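Long-range contacts in transcriptional regulator, LacI family (Corynebacterium glutamicum, PDB 3H5T), which activates transcription of the inositol phosphate synthase gene in response to inositol by binding a palindromic promoter motif, and regulates other genes probably serving inositol-derived cell wall components: residues T315-P320 / L347-H352; N28-P33 / R43-A48. All blocks are in the same frame, centred on the assembly; numbering follows the deposited sequence.

Contact 1 of 2, residues T315-P320 / L347-H352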
# COMPACT_ATOMS: atom_id res chain seq x y z
N THR A 315 -2.10 -8.95 15.24
CA THR A 315 -3.11 -9.73 14.53
C THR A 315 -3.49 -8.80 13.38
O THR A 315 -3.83 -7.64 13.62
CB THR A 315 -4.33 -9.98 15.41
OG1 THR A 315 -3.94 -10.69 16.59
CG2 THR A 315 -5.36 -10.79 14.65
N THR A 316 -3.42 -9.29 12.15
CA THR A 316 -3.71 -8.43 11.01
C THR A 316 -3.92 -9.19 9.69
O THR A 316 -3.75 -10.41 9.63
CB THR A 316 -2.55 -7.40 10.85
OG1 THR A 316 -2.87 -6.45 9.83
CG2 THR A 316 -1.24 -8.13 10.50
N VAL A 317 -4.30 -8.47 8.64
CA VAL A 317 -4.52 -9.05 7.31
C VAL A 317 -3.29 -8.76 6.46
O VAL A 317 -2.95 -7.60 6.21
CB VAL A 317 -5.76 -8.42 6.62
CG1 VAL A 317 -5.93 -8.98 5.22
CG2 VAL A 317 -7.01 -8.68 7.45
N ILE A 318 -2.60 -9.80 6.00
CA ILE A 318 -1.42 -9.56 5.18
C ILE A 318 -1.79 -9.30 3.73
O ILE A 318 -2.49 -10.09 3.10
CB ILE A 318 -0.41 -10.72 5.26
CG1 ILE A 318 0.02 -10.92 6.72
CG2 ILE A 318 0.81 -10.40 4.36
CD1 ILE A 318 1.16 -11.88 6.89
N GLN A 319 -1.30 -8.18 3.22
CA GLN A 319 -1.54 -7.77 1.86
C GLN A 319 -0.19 -7.65 1.14
O GLN A 319 0.73 -6.98 1.62
CB GLN A 319 -2.28 -6.43 1.87
CG GLN A 319 -2.38 -5.74 0.54
CD GLN A 319 -3.18 -4.46 0.62
OE1 GLN A 319 -3.08 -3.71 1.60
NE2 GLN A 319 -3.97 -4.19 -0.41
N PRO A 320 -0.05 -8.31 -0.01
CA PRO A 320 1.21 -8.26 -0.77
C PRO A 320 1.39 -6.92 -1.48
O PRO A 320 1.21 -6.83 -2.70
CB PRO A 320 1.06 -9.43 -1.73
CG PRO A 320 -0.41 -9.38 -2.06
CD PRO A 320 -1.06 -9.14 -0.71
N LEU A 347 -5.93 -9.15 -5.91
CA LEU A 347 -4.80 -9.63 -5.15
C LEU A 347 -5.30 -10.41 -3.95
O LEU A 347 -6.28 -10.02 -3.31
CB LEU A 347 -3.92 -8.47 -4.67
CG LEU A 347 -3.08 -7.75 -5.73
CD1 LEU A 347 -2.09 -6.84 -5.02
CD2 LEU A 347 -2.31 -8.75 -6.58
N GLU A 348 -4.65 -11.53 -3.66
CA GLU A 348 -5.06 -12.34 -2.53
C GLU A 348 -4.36 -11.85 -1.27
O GLU A 348 -3.25 -11.34 -1.33
CB GLU A 348 -4.72 -13.82 -2.77
CG GLU A 348 -4.63 -14.64 -1.48
CD GLU A 348 -4.76 -16.14 -1.71
OE1 GLU A 348 -5.88 -16.59 -2.02
OE2 GLU A 348 -3.74 -16.86 -1.57
N THR A 349 -5.05 -11.99 -0.14
CA THR A 349 -4.51 -11.60 1.15
C THR A 349 -4.53 -12.86 2.01
O THR A 349 -5.11 -13.87 1.62
CB THR A 349 -5.39 -10.54 1.84
OG1 THR A 349 -6.64 -11.13 2.24
CG2 THR A 349 -5.67 -9.37 0.90
N SER A 350 -3.90 -12.81 3.17
CA SER A 350 -3.89 -13.95 4.07
C SER A 350 -3.91 -13.42 5.49
O SER A 350 -3.18 -12.49 5.83
CB SER A 350 -2.64 -14.81 3.85
OG SER A 350 -1.46 -14.05 4.07
N PHE A 351 -4.76 -14.00 6.32
CA PHE A 351 -4.88 -13.57 7.70
C PHE A 351 -3.65 -13.98 8.50
O PHE A 351 -3.06 -15.02 8.26
CB PHE A 351 -6.14 -14.16 8.32
CG PHE A 351 -6.46 -13.62 9.69
CD1 PHE A 351 -6.56 -12.25 9.90
CD2 PHE A 351 -6.64 -14.48 10.77
CE1 PHE A 351 -6.84 -11.73 11.17
CE2 PHE A 351 -6.91 -13.98 12.05
CZ PHE A 351 -7.01 -12.60 12.24
N HIS A 352 -3.28 -13.14 9.47
CA HIS A 352 -2.13 -13.40 10.33
C HIS A 352 -2.64 -13.44 11.77
O HIS A 352 -2.75 -12.40 12.43
CB HIS A 352 -1.10 -12.28 10.15
CG HIS A 352 0.17 -12.50 10.90
ND1 HIS A 352 0.53 -11.75 12.00
CD2 HIS A 352 1.18 -13.38 10.70
CE1 HIS A 352 1.71 -12.15 12.44
NE2 HIS A 352 2.13 -13.13 11.67
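T316 and H352 face each other as a hydrogen-bonded antiparallel pair: H352 N donates to T316 O at 2.8 Å, nearly head-on to the carbonyl, while T316 N reaches H352 O over a longer 3.2 Å. I318 and S350 form the next such pair, with I318 N bonded to S350 O at 2.8 Å and S350 N to I318 O. Between them V317 and F351 make a non-hydrogen-bonded pair whose side chains share one face of the sheet. With CG anti to the backbone N (chi1 -172°), the F351 ring turns its CZ obliquely to T315 CG2, 3.4 Å away, while V317 CG2 lies at the ring edge, 4.4 Å from CD1. Beta-branched T316, V317 and I318 suit an extended backbone, and V317 also rests CG1 3.8 Å from T349 CB. On the other face I318 sends CG1 across H352 CB at 3.9 Å, and its CD1 approaches the imidazole obliquely.

The pairing places the short strand 316-318 at the outer margin of a mixed sheet, antiparallel to strand 344-352, in the periplasmic-binding-protein fold of LacI-family sensor domains. Both strands belong to the region where the chain crosses between the two subdomains of that fold.

Beyond the strand ends, apolar P320 CG sits 4.2 Å from L347 CD1, and P320, at the N-cap of helix 321-336, needs no amide hydrogen there. F351 also touches P179, A180 and A183 of helix 178-186, so its ring packs against that helix. The polar ends find partners outside the two segments: T316 OG1 bonds to D277 OD1, T315 OG1 to T356 OG1 and P353 O, and H352 ND1 to L314 O. Backbone bonds join T315 to G302 and V317 to D304.

Contact 2 of 2, residues N28-P33 / R43-A48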
# COMPACT_ATOMS: atom_id res chain seq x y z
N ASN A 28 39.96 -7.68 -14.85
CA ASN A 28 40.73 -7.07 -15.93
C ASN A 28 39.99 -7.20 -17.25
O ASN A 28 40.04 -6.32 -18.10
CB ASN A 28 42.11 -7.71 -16.03
CG ASN A 28 42.98 -7.40 -14.83
OD1 ASN A 28 42.72 -6.44 -14.11
ND2 ASN A 28 44.02 -8.18 -14.63
N ALA A 29 39.29 -8.31 -17.42
CA ALA A 29 38.53 -8.54 -18.64
C ALA A 29 37.56 -7.38 -18.86
O ALA A 29 37.26 -7.02 -19.99
CB ALA A 29 37.76 -9.85 -18.53
N TYR A 30 37.10 -6.79 -17.76
CA TYR A 30 36.15 -5.67 -17.80
C TYR A 30 36.75 -4.28 -17.73
O TYR A 30 36.31 -3.40 -18.47
CB TYR A 30 35.12 -5.82 -16.67
CG TYR A 30 34.14 -6.95 -16.88
CD1 TYR A 30 32.99 -6.76 -17.64
CD2 TYR A 30 34.41 -8.22 -16.39
CE1 TYR A 30 32.12 -7.81 -17.90
CE2 TYR A 30 33.55 -9.29 -16.64
CZ TYR A 30 32.41 -9.07 -17.41
OH TYR A 30 31.57 -10.11 -17.69
N ASN A 31 37.73 -4.09 -16.85
CA ASN A 31 38.35 -2.77 -16.62
C ASN A 31 39.77 -2.54 -17.15
O ASN A 31 40.21 -1.39 -17.25
CB ASN A 31 38.35 -2.46 -15.12
CG ASN A 31 37.06 -2.86 -14.43
OD1 ASN A 31 36.95 -3.95 -13.87
ND2 ASN A 31 36.07 -1.98 -14.47
N ARG A 32 40.49 -3.61 -17.47
CA ARG A 32 41.87 -3.49 -17.96
C ARG A 32 42.12 -4.60 -18.99
O ARG A 32 42.95 -5.49 -18.78
CB ARG A 32 42.84 -3.63 -16.79
CG ARG A 32 42.74 -2.50 -15.77
CD ARG A 32 43.33 -2.91 -14.42
NE ARG A 32 44.70 -3.42 -14.53
CZ ARG A 32 45.78 -2.67 -14.73
NH1 ARG A 32 45.66 -1.35 -14.84
NH2 ARG A 32 46.97 -3.24 -14.84
N PRO A 33 41.42 -4.53 -20.14
CA PRO A 33 41.51 -5.50 -21.24
C PRO A 33 42.94 -5.80 -21.68
O PRO A 33 43.26 -6.95 -21.99
CB PRO A 33 40.72 -4.83 -22.36
CG PRO A 33 39.76 -3.94 -21.62
CD PRO A 33 40.61 -3.37 -20.53
N ARG A 43 36.85 -15.47 -23.59
CA ARG A 43 36.41 -16.62 -22.80
C ARG A 43 35.73 -16.17 -21.49
O ARG A 43 34.71 -16.71 -21.08
CB ARG A 43 37.59 -17.53 -22.48
CG ARG A 43 37.19 -18.86 -21.86
CD ARG A 43 38.41 -19.70 -21.57
NE ARG A 43 39.15 -20.01 -22.78
CZ ARG A 43 38.73 -20.85 -23.72
NH1 ARG A 43 37.57 -21.49 -23.58
NH2 ARG A 43 39.47 -21.06 -24.80
N ILE A 44 36.32 -15.17 -20.83
CA ILE A 44 35.77 -14.65 -19.59
C ILE A 44 34.42 -13.99 -19.87
O ILE A 44 33.47 -14.17 -19.12
CB ILE A 44 36.74 -13.62 -18.95
CG1 ILE A 44 37.96 -14.35 -18.39
CG2 ILE A 44 36.02 -12.81 -17.86
CD1 ILE A 44 39.10 -13.43 -18.05
N LEU A 45 34.35 -13.23 -20.96
CA LEU A 45 33.11 -12.56 -21.33
C LEU A 45 32.00 -13.54 -21.71
O LEU A 45 30.85 -13.36 -21.30
CB LEU A 45 33.37 -11.60 -22.50
CG LEU A 45 34.27 -10.40 -22.18
CD1 LEU A 45 34.31 -9.48 -23.39
CD2 LEU A 45 33.72 -9.66 -20.95
N ASP A 46 32.34 -14.58 -22.47
CA ASP A 46 31.34 -15.57 -22.87
C ASP A 46 30.89 -16.38 -21.68
O ASP A 46 29.71 -16.71 -21.56
CB ASP A 46 31.90 -16.50 -23.95
CG ASP A 46 32.21 -15.78 -25.25
OD1 ASP A 46 31.57 -14.75 -25.54
OD2 ASP A 46 33.10 -16.26 -25.98
N THR A 47 31.82 -16.72 -20.79
CA THR A 47 31.48 -17.47 -19.59
C THR A 47 30.52 -16.62 -18.74
O THR A 47 29.63 -17.14 -18.09
CB THR A 47 32.74 -17.83 -18.75
OG1 THR A 47 33.53 -18.78 -19.46
CG2 THR A 47 32.35 -18.41 -17.42
N ALA A 48 30.70 -15.30 -18.77
CA ALA A 48 29.84 -14.40 -18.03
C ALA A 48 28.45 -14.43 -18.68
O ALA A 48 27.42 -14.39 -18.01
CB ALA A 48 30.40 -12.98 -18.07
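A29 and I44 make the close part of this helix-helix contact, where the methyl CB of A29 lies 3.5 Å from I44 CG2 and 3.9 Å from I44 CD1. Both residues aim their side chains at the partner helix and both are buried. With so small a residue as alanine on one side, the backbones can approach to 6.8 Å between the CA atoms of A29 and I44, and the branched isoleucine lays two methyls around the single CB. I44 also touches I21 and L36 of the neighbouring loops.

One residue further along, the packing opens toward solvent. Y30 and L45 are only partly exposed, and a long ring suits this border because its hydrocarbon part can span to the other helix. L45 CD2 stands over one face of the phenol ring, 4.2 Å from its centroid and 26° off the normal, a CH-pi contact. With CG anti to the carbonyl carbon (chi1 -71°), the ring of Y30 runs past L45 toward A48, whose CB lies near the ring plane 4.4 Å from CZ. I44 CG2 touches the same ring more loosely, 4.5 Å from CE2. No hydrogen bond crosses between the segments, so the hold is entirely apolar.

T47, whose side chain does not reach 28-33, bonds OG1 to R43 O at 2.9 Å; that carbonyl also accepts T47 N, from the opposite face. The buried T47 touches K18 and L19 of helix 11-19. A48 meets I15 of that helix as well. Helix 23-31 is the second helix of the helix-turn-helix, and its packing against helix 38-50 closes the small three-helix core characteristic of LacI-type DNA-binding domains.

In the fold
From the N terminus, the chain first runs through helices 11-19 and 23-31. Contact 2 then closes a nine-residue connection that includes the start of helix 38-50, bringing that helix back onto the DNA-binding motif. Residues 54-67, between the headpiece and the rest of the chain, are not modelled. Much later, contact 1 closes the loop from 315-320 to 347-352, which holds helix 321-336, and joins the last two strands of the sensor domain at one margin of its seven-stranded sheet. The contacts lie in series, neither nested nor crossing. Their centres are 46 Å apart, and their nearest atoms about 31 Å, contact 2 within the DNA-binding headpiece and contact 1 within the sensor domain.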